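Local coordinates for trilobed Protease (Pyrococcus furiosus, PDB 2GOP), which probably cleaves peptides as a protease, this chain being its seven-bladed beta-propeller domain, which has an open Velcro topology, at residues F75-E80 with E86-D91; K98-A103 with W155-E160; L109-N112 with K117-I120; N43-E48 with T62-S67. All coordinates share one frame; numbering follows the deposited sequence.

Contact 1. Residues F75-E80 with E86-D91; sequences FMRANE and EIWVAD
W88 meets both F75 and R77 of the facing strand. Its CB rests over one face of the F75 phenyl, 3.5 Å from the ring centroid, and the two rings, near parallel but slid apart, barely overlap. On the same side of the indole as the phenyl, R77 CZ makes a cation-pi contact, 4.3 Å from the centroid of the six-membered ring and 8° off its normal. Because the guanidinium is inclined to the indole by 57°, NH1 dips closest, 3.2 Å from W88 CZ2. With chi1 at 60°, F75 CG lies between its backbone N and carbonyl carbon, which carries the phenyl under W88. The two strands are the middle pair of a four-stranded antiparallel propeller blade, where F75 with W88 and R77 with E86 are hydrogen-bonded pairs. On the reverse face M76 CG packs on I87 CD1 at 3.7 Å, apolar groups suited to the blade interface. The indole is fixed by W88 NE1, which donates in its ring plane to E86 OE1 at 2.9 Å. A leucine in place of W88 would probably leave E86 OE1 without this donor and R77 without its aromatic platform. R77 NE and NH2 are held by the carbonyls of N60 and E59.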
loop_
_atom_site.group_PDB
_atom_site.type_symbol
_atom_site.label_atom_id
_atom_site.label_comp_id
_atom_site.label_asym_id
_atom_site.label_seq_id
_atom_site.Cartn_x
_atom_site.Cartn_y
_atom_site.Cartn_z
ATOM N N PHE A 75 18.420 -10.579 14.726
ATOM C CA PHE A 75 17.429 -11.263 13.915
ATOM C C PHE A 75 16.132 -11.413 14.663
ATOM O O PHE A 75 16.066 -11.137 15.854
ATOM C CB PHE A 75 17.942 -12.632 13.454
ATOM C CG PHE A 75 18.284 -13.579 14.575
ATOM C CD1 PHE A 75 19.552 -13.566 15.155
ATOM C CD2 PHE A 75 17.353 -14.511 15.029
ATOM C CE1 PHE A 75 19.883 -14.469 16.172
ATOM C CE2 PHE A 75 17.679 -15.405 16.043
ATOM C CZ PHE A 75 18.941 -15.385 16.609
ATOM N N MET A 76 15.114 -11.880 13.949
ATOM C CA MET A 76 13.793 -12.055 14.524
ATOM C C MET A 76 13.420 -13.531 14.583
ATOM O O MET A 76 13.692 -14.283 13.645
ATOM C CB MET A 76 12.773 -11.307 13.682
ATOM C CG MET A 76 11.561 -10.841 14.448
ATOM S SD MET A 76 10.091 -10.823 13.411
ATOM C CE MET A 76 9.706 -12.557 13.567
ATOM N N ARG A 77 12.775 -13.931 15.676
ATOM C CA ARG A 77 12.280 -15.290 15.825
ATOM C C ARG A 77 10.793 -15.252 16.212
ATOM O O ARG A 77 10.396 -14.565 17.152
ATOM C CB ARG A 77 13.114 -16.033 16.872
ATOM C CG ARG A 77 12.782 -17.513 17.005
ATOM C CD ARG A 77 13.894 -18.265 17.737
ATOM N NE ARG A 77 15.088 -18.479 16.905
ATOM C CZ ARG A 77 16.313 -18.678 17.392
ATOM N NH1 ARG A 77 16.534 -18.657 18.699
ATOM N NH2 ARG A 77 17.333 -18.879 16.567
ATOM N N ALA A 78 9.981 -15.992 15.466
ATOM C CA ALA A 78 8.554 -16.084 15.719
ATOM C C ALA A 78 8.294 -17.172 16.745
ATOM O O ALA A 78 8.806 -18.287 16.619
ATOM C CB ALA A 78 7.810 -16.399 14.433
ATOM N N ASN A 79 7.507 -16.838 17.762
ATOM C CA ASN A 79 6.992 -17.816 18.707
ATOM C C ASN A 79 5.539 -18.095 18.337
ATOM O O ASN A 79 4.642 -17.344 18.714
ATOM C CB ASN A 79 7.096 -17.277 20.136
ATOM C CG ASN A 79 6.806 -18.332 21.187
ATOM O OD1 ASN A 79 6.314 -19.417 20.880
ATOM N ND2 ASN A 79 7.105 -18.012 22.441
ATOM N N GLU A 80 5.324 -19.168 17.577
ATOM C CA GLU A 80 3.984 -19.545 17.090
ATOM C C GLU A 80 2.959 -19.744 18.210
ATOM O O GLU A 80 1.773 -19.446 18.041
ATOM C CB GLU A 80 4.057 -20.843 16.271
ATOM C CG GLU A 80 4.634 -20.712 14.862
ATOM C CD GLU A 80 4.289 -21.919 13.980
ATOM O OE1 GLU A 80 5.216 -22.537 13.414
ATOM O OE2 GLU A 80 3.088 -22.260 13.859
ATOM N N GLU A 86 10.121 -12.206 18.423
ATOM C CA GLU A 86 11.207 -11.937 19.339
ATOM C C GLU A 86 12.385 -11.387 18.578
ATOM O O GLU A 86 12.697 -11.867 17.491
ATOM C CB GLU A 86 11.630 -13.215 20.039
ATOM C CG GLU A 86 10.487 -13.984 20.674
ATOM C CD GLU A 86 10.875 -15.409 20.939
ATOM O OE1 GLU A 86 12.082 -15.679 21.050
ATOM O OE2 GLU A 86 9.976 -16.265 21.015
ATOM N N ILE A 87 13.030 -10.379 19.151
ATOM C CA ILE A 87 14.302 -9.905 18.636
ATOM C C ILE A 87 15.429 -10.583 19.418
ATOM O O ILE A 87 15.387 -10.660 20.648
ATOM C CB ILE A 87 14.424 -8.377 18.708
ATOM C CG1 ILE A 87 13.317 -7.719 17.880
ATOM C CG2 ILE A 87 15.803 -7.924 18.223
ATOM C CD1 ILE A 87 13.217 -8.183 16.413
ATOM N N TRP A 88 16.407 -11.088 18.666
ATOM C CA TRP A 88 17.563 -11.783 19.185
ATOM C C TRP A 88 18.827 -11.090 18.698
ATOM O O TRP A 88 18.817 -10.390 17.681
ATOM C CB TRP A 88 17.591 -13.225 18.661
ATOM C CG TRP A 88 16.671 -14.150 19.358
ATOM C CD1 TRP A 88 15.312 -14.097 19.377
ATOM C CD2 TRP A 88 17.041 -15.293 20.134
ATOM N NE1 TRP A 88 14.812 -15.130 20.126
ATOM C CE2 TRP A 88 15.854 -15.880 20.604
ATOM C CE3 TRP A 88 18.266 -15.876 20.480
ATOM C CZ2 TRP A 88 15.852 -17.017 21.413
ATOM C CZ3 TRP A 88 18.260 -16.997 21.279
ATOM C CH2 TRP A 88 17.065 -17.560 21.731
ATOM N N VAL A 89 19.917 -11.323 19.416
ATOM C CA VAL A 89 21.241 -10.911 18.977
ATOM C C VAL A 89 22.216 -12.079 19.152
ATOM O O VAL A 89 22.285 -12.675 20.220
ATOM C CB VAL A 89 21.730 -9.669 19.762
ATOM C CG1 VAL A 89 23.138 -9.282 19.322
ATOM C CG2 VAL A 89 20.763 -8.499 19.541
ATOM N N ALA A 90 22.943 -12.402 18.083
ATOM C CA ALA A 90 23.978 -13.425 18.107
ATOM C C ALA A 90 25.340 -12.761 18.008
ATOM O O ALA A 90 25.555 -11.847 17.207
ATOM C CB ALA A 90 23.796 -14.402 16.960
ATOM N N ASP A 91 26.257 -13.236 18.833
ATOM C CA ASP A 91 27.614 -12.755 18.848
ATOM C C ASP A 91 28.452 -13.727 18.029
ATOM O O ASP A 91 28.720 -14.850 18.461
ATOM C CB ASP A 91 28.098 -12.669 20.286
ATOM C CG ASP A 91 29.362 -11.867 20.424
ATOM O OD1 ASP A 91 30.364 -12.209 19.754
ATOM O OD2 ASP A 91 29.349 -10.895 21.211
#

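Contact 2. Residues K98-A103 with W155-E160; sequences KKILEA and WIFDTE
D158 OD1, just beyond the F157 that packs on I100, is gripped twice: by the backbone N of E160 at 2.9 Å, closing an Asx turn, and by a salt bridge to R116 NE. The other oxygen, OD2, accepts from S161 N, so the aspartate ties down the turn that ends its strand. The contact itself joins two neighbouring blades of the propeller, the edge strand 96-103 of one and strand 151-158 of the next, and is made by apolar side chains. At I100 and L101 a classic beta bulge, both residues facing I87, lets two consecutive side chains point at the next blade. I100 has chi1 at 67°, which swings CG1 so that CD1 lies over the face of F157, 3.7 Å from the ring centroid. L101 lays both methyls on one face of the indole: CD1 stands 3.9 Å from the centroid of the W155 five-membered ring, CD2 near CE3. A branched aliphatic residue suits a broad aromatic face in this way. On the exposed flank K99 NZ and E102 OE1 form a 2.7 Å salt bridge. Beyond L101, the small A103 lets the indole come close, its CB 3.9 Å from W155 CH2.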
loop_
_atom_site.group_PDB
_atom_site.type_symbol
_atom_site.label_atom_id
_atom_site.label_comp_id
_atom_site.label_asym_id
_atom_site.label_seq_id
_atom_site.Cartn_x
_atom_site.Cartn_y
_atom_site.Cartn_z
ATOM N N LYS A 98 21.026 -14.632 22.232
ATOM C CA LYS A 98 19.980 -14.514 23.229
ATOM C C LYS A 98 18.832 -13.661 22.729
ATOM O O LYS A 98 19.012 -12.784 21.882
ATOM C CB LYS A 98 20.526 -13.892 24.522
ATOM C CG LYS A 98 21.192 -12.536 24.322
ATOM C CD LYS A 98 20.883 -11.581 25.470
ATOM C CE LYS A 98 21.854 -10.401 25.496
ATOM N NZ LYS A 98 22.254 -9.922 24.141
ATOM N N LYS A 99 17.653 -13.928 23.280
ATOM C CA LYS A 99 16.477 -13.101 23.075
ATOM C C LYS A 99 16.688 -11.795 23.842
ATOM O O LYS A 99 17.062 -11.822 25.014
ATOM C CB LYS A 99 15.262 -13.861 23.604
ATOM C CG LYS A 99 13.935 -13.138 23.596
ATOM C CD LYS A 99 12.948 -13.920 24.470
ATOM C CE LYS A 99 11.572 -13.287 24.490
ATOM N NZ LYS A 99 10.658 -14.043 25.385
ATOM N N ILE A 100 16.467 -10.656 23.186
ATOM C CA ILE A 100 16.591 -9.360 23.862
ATOM C C ILE A 100 15.274 -8.601 24.015
ATOM O O ILE A 100 15.192 -7.671 24.813
ATOM C CB ILE A 100 17.628 -8.452 23.182
ATOM C CG1 ILE A 100 17.161 -8.016 21.785
ATOM C CG2 ILE A 100 18.961 -9.155 23.133
ATOM C CD1 ILE A 100 17.889 -6.774 21.235
ATOM N N LEU A 101 14.246 -9.006 23.277
ATOM C CA LEU A 101 12.977 -8.296 23.280
ATOM C C LEU A 101 11.853 -9.168 22.750
ATOM O O LEU A 101 12.065 -10.024 21.902
ATOM C CB LEU A 101 13.080 -7.042 22.405
ATOM C CG LEU A 101 11.835 -6.152 22.354
ATOM C CD1 LEU A 101 11.895 -5.141 23.490
ATOM C CD2 LEU A 101 11.726 -5.484 21.001
ATOM N N GLU A 102 10.656 -8.911 23.259
ATOM C CA GLU A 102 9.433 -9.553 22.816
ATOM C C GLU A 102 8.431 -8.481 22.388
ATOM O O GLU A 102 8.258 -7.467 23.074
ATOM C CB GLU A 102 8.849 -10.378 23.966
ATOM C CG GLU A 102 7.948 -11.504 23.524
ATOM C CD GLU A 102 7.572 -12.436 24.661
ATOM O OE1 GLU A 102 8.385 -12.599 25.597
ATOM O OE2 GLU A 102 6.463 -13.012 24.612
ATOM N N ALA A 103 7.778 -8.702 21.254
ATOM C CA ALA A 103 6.747 -7.785 20.773
ATOM C C ALA A 103 5.722 -8.530 19.936
ATOM O O ALA A 103 5.971 -9.638 19.485
ATOM C CB ALA A 103 7.369 -6.656 19.967
ATOM N N TRP A 155 12.062 1.198 20.166
ATOM C CA TRP A 155 13.019 0.819 21.198
ATOM C C TRP A 155 14.450 1.034 20.709
ATOM O O TRP A 155 14.802 0.627 19.595
ATOM C CB TRP A 155 12.904 -0.661 21.546
ATOM C CG TRP A 155 11.623 -1.154 22.117
ATOM C CD1 TRP A 155 11.305 -1.247 23.427
ATOM C CD2 TRP A 155 10.532 -1.754 21.394
ATOM N NE1 TRP A 155 10.058 -1.821 23.574
ATOM C CE2 TRP A 155 9.569 -2.142 22.336
ATOM C CE3 TRP A 155 10.265 -1.965 20.033
ATOM C CZ2 TRP A 155 8.356 -2.735 21.969
ATOM C CZ3 TRP A 155 9.070 -2.555 19.673
ATOM C CH2 TRP A 155 8.122 -2.921 20.638
ATOM N N ILE A 156 15.281 1.643 21.547
ATOM C CA ILE A 156 16.722 1.621 21.330
ATOM C C ILE A 156 17.311 0.651 22.342
ATOM O O ILE A 156 17.188 0.852 23.548
ATOM C CB ILE A 156 17.360 3.008 21.479
ATOM C CG1 ILE A 156 16.743 3.982 20.468
ATOM C CG2 ILE A 156 18.868 2.940 21.245
ATOM C CD1 ILE A 156 17.420 5.349 20.457
ATOM N N PHE A 157 17.904 -0.423 21.837
ATOM C CA PHE A 157 18.550 -1.408 22.669
ATOM C C PHE A 157 20.065 -1.250 22.558
ATOM O O PHE A 157 20.605 -1.036 21.472
ATOM C CB PHE A 157 18.142 -2.822 22.250
ATOM C CG PHE A 157 18.554 -3.871 23.235
ATOM C CD1 PHE A 157 17.727 -4.201 24.301
ATOM C CD2 PHE A 157 19.785 -4.504 23.124
ATOM C CE1 PHE A 157 18.114 -5.154 25.220
ATOM C CE2 PHE A 157 20.178 -5.457 24.055
ATOM C CZ PHE A 157 19.343 -5.779 25.094
ATOM N N ASP A 158 20.735 -1.370 23.698
ATOM C CA ASP A 158 22.175 -1.208 23.796
ATOM C C ASP A 158 22.791 -2.563 24.086
ATOM O O ASP A 158 22.514 -3.161 25.121
ATOM C CB ASP A 158 22.482 -0.224 24.928
ATOM C CG ASP A 158 23.972 -0.042 25.179
ATOM O OD1 ASP A 158 24.798 -0.507 24.369
ATOM O OD2 ASP A 158 24.313 0.570 26.214
ATOM N N THR A 159 23.631 -3.050 23.180
ATOM C CA THR A 159 24.278 -4.357 23.368
ATOM C C THR A 159 25.383 -4.338 24.439
ATOM O O THR A 159 25.749 -5.381 24.969
ATOM C CB THR A 159 24.871 -4.895 22.044
ATOM O OG1 THR A 159 25.907 -4.019 21.586
ATOM C CG2 THR A 159 23.795 -5.018 20.995
ATOM N N GLU A 160 25.906 -3.153 24.744
ATOM C CA GLU A 160 26.893 -2.984 25.805
ATOM C C GLU A 160 26.197 -3.104 27.166
ATOM O O GLU A 160 26.481 -4.016 27.946
ATOM C CB GLU A 160 27.588 -1.623 25.654
ATOM C CG GLU A 160 28.988 -1.527 26.246
ATOM C CD GLU A 160 29.733 -0.281 25.769
ATOM O OE1 GLU A 160 29.081 0.767 25.537
ATOM O OE2 GLU A 160 30.973 -0.350 25.628
#

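Contact 3. Residues L109-N112 with K117-I120; sequences LEWN and KLLI
L109-N112 and K117-I120 run antiparallel, their axes 4.7 Å apart at closest approach, with E110 and L119 a hydrogen-bonded pair and N112 N donating to K117 O at 2.8 Å. They belong to the hairpin of strands 105-111 and 117-123, the first two strands of a propeller blade. On one face L118 does most of the packing. Its CG is anti to the backbone N (chi1 -168°), which brings CD1 over the centre of the W111 indole, 3.9 Å from the centroid of the five-membered ring. That methyl also lies 3.9 Å from L109 CD1, and L109 CD1 in turn sits beside I120 CG1, the two side chains pointing the same way. These aliphatic groups meet the preceding blade at A74, I87 and V89, while W111 NE1 reaches across to the carbonyl oxygen of R65. E110 and L119 occupy the reverse face, directed at the following blade, where E110 OE1 accepts from W178 N. At the turn end N112 and K117 lie side by side, with N112 ND2 3.5 Å from K117 CE. N112 OD1 accepts from D114 N and its ND2 donates to D181 OD1. K117 NZ makes salt bridges to D114 and D181, so the lysine probably keeps its charge, and its ammonium together with the N112 amide would favour a negative D181 and tie the turn to the next blade.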
loop_
_atom_site.group_PDB
_atom_site.type_symbol
_atom_site.label_atom_id
_atom_site.label_comp_id
_atom_site.label_asym_id
_atom_site.label_seq_id
_atom_site.Cartn_x
_atom_site.Cartn_y
_atom_site.Cartn_z
ATOM N N LEU A 109 14.258 -3.245 11.930
ATOM C CA LEU A 109 15.360 -3.649 12.784
ATOM C C LEU A 109 16.643 -3.114 12.160
ATOM O O LEU A 109 16.952 -3.472 11.034
ATOM C CB LEU A 109 15.389 -5.169 12.854
ATOM C CG LEU A 109 16.409 -5.829 13.770
ATOM C CD1 LEU A 109 16.217 -5.356 15.223
ATOM C CD2 LEU A 109 16.254 -7.340 13.616
ATOM N N GLU A 110 17.356 -2.224 12.857
ATOM C CA GLU A 110 18.470 -1.490 12.240
ATOM C C GLU A 110 19.554 -1.198 13.262
ATOM O O GLU A 110 19.277 -0.679 14.329
ATOM C CB GLU A 110 17.991 -0.159 11.618
ATOM C CG GLU A 110 19.068 0.600 10.804
ATOM C CD GLU A 110 18.678 2.023 10.316
ATOM O OE1 GLU A 110 17.654 2.614 10.734
ATOM O OE2 GLU A 110 19.443 2.560 9.485
ATOM N N TRP A 111 20.788 -1.528 12.905
ATOM C CA TRP A 111 21.936 -1.210 13.717
ATOM C C TRP A 111 22.320 0.242 13.546
ATOM O O TRP A 111 22.274 0.778 12.439
ATOM C CB TRP A 111 23.147 -2.042 13.296
ATOM C CG TRP A 111 23.115 -3.458 13.731
ATOM C CD1 TRP A 111 22.826 -4.526 12.961
ATOM C CD2 TRP A 111 23.431 -3.971 15.031
ATOM N NE1 TRP A 111 22.924 -5.679 13.696
ATOM C CE2 TRP A 111 23.294 -5.365 14.971
ATOM C CE3 TRP A 111 23.812 -3.386 16.240
ATOM C CZ2 TRP A 111 23.522 -6.195 16.077
ATOM C CZ3 TRP A 111 24.032 -4.210 17.338
ATOM C CH2 TRP A 111 23.889 -5.603 17.245
ATOM N N ASN A 112 22.729 0.852 14.655
ATOM C CA ASN A 112 23.491 2.090 14.637
ATOM C C ASN A 112 24.885 1.840 14.042
ATOM O O ASN A 112 25.410 0.730 14.113
ATOM C CB ASN A 112 23.596 2.639 16.064
ATOM C CG ASN A 112 24.311 3.968 16.125
ATOM O OD1 ASN A 112 25.521 4.032 15.910
ATOM N ND2 ASN A 112 23.568 5.042 16.406
ATOM N N LYS A 117 24.339 0.057 19.364
ATOM C CA LYS A 117 22.914 0.366 19.502
ATOM C C LYS A 117 22.064 -0.218 18.368
ATOM O O LYS A 117 22.473 -0.243 17.197
ATOM C CB LYS A 117 22.686 1.869 19.596
ATOM C CG LYS A 117 23.419 2.524 20.772
ATOM C CD LYS A 117 22.941 3.952 21.027
ATOM C CE LYS A 117 23.283 4.928 19.891
ATOM N NZ LYS A 117 24.739 5.252 19.768
ATOM N N LEU A 118 20.858 -0.637 18.733
ATOM C CA LEU A 118 19.940 -1.297 17.828
ATOM C C LEU A 118 18.559 -0.616 17.909
ATOM O O LEU A 118 17.987 -0.474 19.002
ATOM C CB LEU A 118 19.873 -2.768 18.226
ATOM C CG LEU A 118 19.210 -3.812 17.334
ATOM C CD1 LEU A 118 19.781 -3.808 15.914
ATOM C CD2 LEU A 118 19.360 -5.183 18.001
ATOM N N LEU A 119 18.056 -0.152 16.762
ATOM C CA LEU A 119 16.726 0.462 16.675
ATOM C C LEU A 119 15.707 -0.587 16.252
ATOM O O LEU A 119 15.821 -1.174 15.174
ATOM C CB LEU A 119 16.696 1.609 15.665
ATOM C CG LEU A 119 15.313 2.277 15.463
ATOM C CD1 LEU A 119 14.845 2.946 16.764
ATOM C CD2 LEU A 119 15.328 3.267 14.294
ATOM N N ILE A 120 14.715 -0.804 17.113
ATOM C CA ILE A 120 13.601 -1.701 16.842
ATOM C C ILE A 120 12.315 -0.886 16.785
ATOM O O ILE A 120 12.003 -0.126 17.711
ATOM C CB ILE A 120 13.453 -2.763 17.960
ATOM C CG1 ILE A 120 14.782 -3.504 18.187
ATOM C CG2 ILE A 120 12.334 -3.760 17.618
ATOM C CD1 ILE A 120 14.919 -4.069 19.559
#

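Contact 4. Residues N43-E48 with T62-S67; sequences NTIVIE and TMPRIS
I45 and P64 form the tight part of this contact, which bridges two adjacent blades of the beta-propeller: strand 40-49 is the third of its blade and strand 62-66 the first of the next. The segments run nearly parallel, at 16°, but their axes stay 7.5 Å apart, so side chains fill the interval. I45 puts CD1 against the proline ring, 3.7 Å from P64 CB, and its CG1 and CG2 approach the same CB. With chi1 at -73°, CG1 is set anti to the carbonyl carbon and the chain extends towards the proline. Proline suits the spot because its compact ring turns CB and CD to the isoleucine and, lacking an N-H, brings no donor, and I58, I73 and F75 enclose the isoleucine. An alanine at I45 would lack this reach, and a gap would probably open beside P64 and F75. The other end is looser and partly exposed. There N43 and T62 cross, and the threonine turns its methyl to the amide, T62 CG2 lying 3.4 Å from N43 ND2 in van der Waals contact. The polar end of N43 is engaged elsewhere, OD1 with T32 OG1, and N43 also packs on P194 of the second subunit. R65 points away from strand 40-49, salt-bridged to D19, and its NH1 curls back to donate to P64 O at 3.0 Å from well above the carbonyl plane.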
loop_
_atom_site.group_PDB
_atom_site.type_symbol
_atom_site.label_atom_id
_atom_site.label_comp_id
_atom_site.label_asym_id
_atom_site.label_seq_id
_atom_site.Cartn_x
_atom_site.Cartn_y
_atom_site.Cartn_z
ATOM N N ASN A 43 12.506 -21.252 8.195
ATOM C CA ASN A 43 13.388 -20.144 7.832
ATOM C C ASN A 43 14.727 -20.292 8.541
ATOM O O ASN A 43 14.775 -20.520 9.752
ATOM C CB ASN A 43 12.769 -18.804 8.224
ATOM C CG ASN A 43 11.387 -18.604 7.642
ATOM O OD1 ASN A 43 11.157 -18.829 6.450
ATOM N ND2 ASN A 43 10.455 -18.174 8.483
ATOM N N THR A 44 15.805 -20.162 7.773
ATOM C CA THR A 44 17.160 -20.217 8.294
ATOM C C THR A 44 17.916 -19.007 7.784
ATOM O O THR A 44 17.840 -18.694 6.592
ATOM C CB THR A 44 17.919 -21.476 7.796
ATOM O OG1 THR A 44 17.185 -22.656 8.138
ATOM C CG2 THR A 44 19.327 -21.542 8.404
ATOM N N ILE A 45 18.626 -18.319 8.679
ATOM C CA ILE A 45 19.568 -17.286 8.257
ATOM C C ILE A 45 20.884 -17.960 7.871
ATOM O O ILE A 45 21.407 -18.788 8.619
ATOM C CB ILE A 45 19.824 -16.241 9.362
ATOM C CG1 ILE A 45 18.610 -15.327 9.523
ATOM C CG2 ILE A 45 21.091 -15.429 9.062
ATOM C CD1 ILE A 45 18.690 -14.393 10.714
ATOM N N VAL A 46 21.395 -17.628 6.689
ATOM C CA VAL A 46 22.725 -18.055 6.272
ATOM C C VAL A 46 23.647 -16.838 6.276
ATOM O O VAL A 46 23.271 -15.762 5.794
ATOM C CB VAL A 46 22.702 -18.686 4.873
ATOM C CG1 VAL A 46 24.106 -19.115 4.454
ATOM C CG2 VAL A 46 21.724 -19.864 4.835
ATOM N N ILE A 47 24.827 -17.009 6.856
ATOM C CA ILE A 47 25.869 -15.987 6.856
ATOM C C ILE A 47 27.078 -16.531 6.094
ATOM O O ILE A 47 27.697 -17.515 6.531
ATOM C CB ILE A 47 26.306 -15.633 8.301
ATOM C CG1 ILE A 47 25.086 -15.249 9.148
ATOM C CG2 ILE A 47 27.343 -14.507 8.298
ATOM C CD1 ILE A 47 25.318 -15.340 10.642
ATOM N N GLU A 48 27.405 -15.907 4.958
ATOM C CA GLU A 48 28.524 -16.350 4.133
ATOM C C GLU A 48 29.662 -15.334 4.109
ATOM O O GLU A 48 29.441 -14.140 3.965
ATOM C CB GLU A 48 28.072 -16.646 2.697
ATOM C CG GLU A 48 29.237 -17.044 1.777
ATOM C CD GLU A 48 28.802 -17.569 0.424
ATOM O OE1 GLU A 48 27.582 -17.627 0.156
ATOM O OE2 GLU A 48 29.692 -17.924 -0.374
ATOM N N THR A 62 14.447 -15.001 10.828
ATOM C CA THR A 62 14.374 -14.096 9.677
ATOM C C THR A 62 14.897 -12.707 10.119
ATOM O O THR A 62 15.352 -12.548 11.245
ATOM C CB THR A 62 12.909 -13.957 9.174
ATOM O OG1 THR A 62 12.103 -13.379 10.204
ATOM C CG2 THR A 62 12.316 -15.325 8.771
ATOM N N MET A 63 14.813 -11.710 9.241
ATOM C CA MET A 63 15.290 -10.344 9.518
ATOM C C MET A 63 16.771 -10.268 9.911
ATOM O O MET A 63 17.110 -9.645 10.918
ATOM C CB MET A 63 14.447 -9.661 10.597
ATOM C CG MET A 63 12.977 -9.485 10.271
ATOM S SD MET A 63 12.205 -8.209 11.302
ATOM C CE MET A 63 12.874 -6.721 10.577
ATOM N N PRO A 64 17.659 -10.892 9.119
ATOM C CA PRO A 64 19.090 -10.818 9.422
ATOM C C PRO A 64 19.618 -9.397 9.289
ATOM O O PRO A 64 19.373 -8.743 8.273
ATOM C CB PRO A 64 19.720 -11.714 8.358
ATOM C CG PRO A 64 18.752 -11.693 7.228
ATOM C CD PRO A 64 17.405 -11.688 7.905
ATOM N N ARG A 65 20.306 -8.919 10.321
ATOM C CA ARG A 65 20.911 -7.591 10.302
ATOM C C ARG A 65 22.328 -7.727 10.821
ATOM O O ARG A 65 22.541 -7.992 12.006
ATOM C CB ARG A 65 20.099 -6.604 11.162
ATOM C CG ARG A 65 18.625 -6.457 10.732
ATOM C CD ARG A 65 18.463 -5.804 9.371
ATOM N NE ARG A 65 17.056 -5.542 9.041
ATOM C CZ ARG A 65 16.243 -6.360 8.371
ATOM N NH1 ARG A 65 16.656 -7.529 7.893
ATOM N NH2 ARG A 65 14.990 -5.989 8.154
ATOM N N ILE A 66 23.303 -7.594 9.932
ATOM C CA ILE A 66 24.697 -7.720 10.318
ATOM C C ILE A 66 25.133 -6.371 10.853
ATOM O O ILE A 66 24.872 -5.362 10.223
ATOM C CB ILE A 66 25.607 -8.087 9.124
ATOM C CG1 ILE A 66 25.158 -9.404 8.472
ATOM C CG2 ILE A 66 27.080 -8.175 9.592
ATOM C CD1 ILE A 66 25.492 -9.498 6.997
ATOM N N SER A 67 25.798 -6.352 12.006
ATOM C CA SER A 67 26.324 -5.102 12.545
ATOM C C SER A 67 27.417 -4.560 11.620
ATOM O O SER A 67 28.171 -5.338 11.038
ATOM C CB SER A 67 26.869 -5.297 13.960
ATOM O OG SER A 67 27.986 -6.175 13.987
#

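The four contacts follow three successive blades of a seven-bladed propeller. Along the chain contact 4 precedes 1, then 2, with contact 3 nested in the loop contact 2 closes. Contacts 1 and 3 each build a hairpin within one blade, whereas contacts 4 and 2 bridge from one blade to the next. Contacts 4, 1 and 2 share sheet 62-103; 2 and 3 the next. Centres of contacts 1 and 2 are about 10 Å apart, those of 2 and 4 about 17 Å. R65 of contact 4 bonds to L109 and W111 of contact 3, tying second blade to third. The open Velcro exchanges no strand between first and last blades, so such contacts probably help hold the ring.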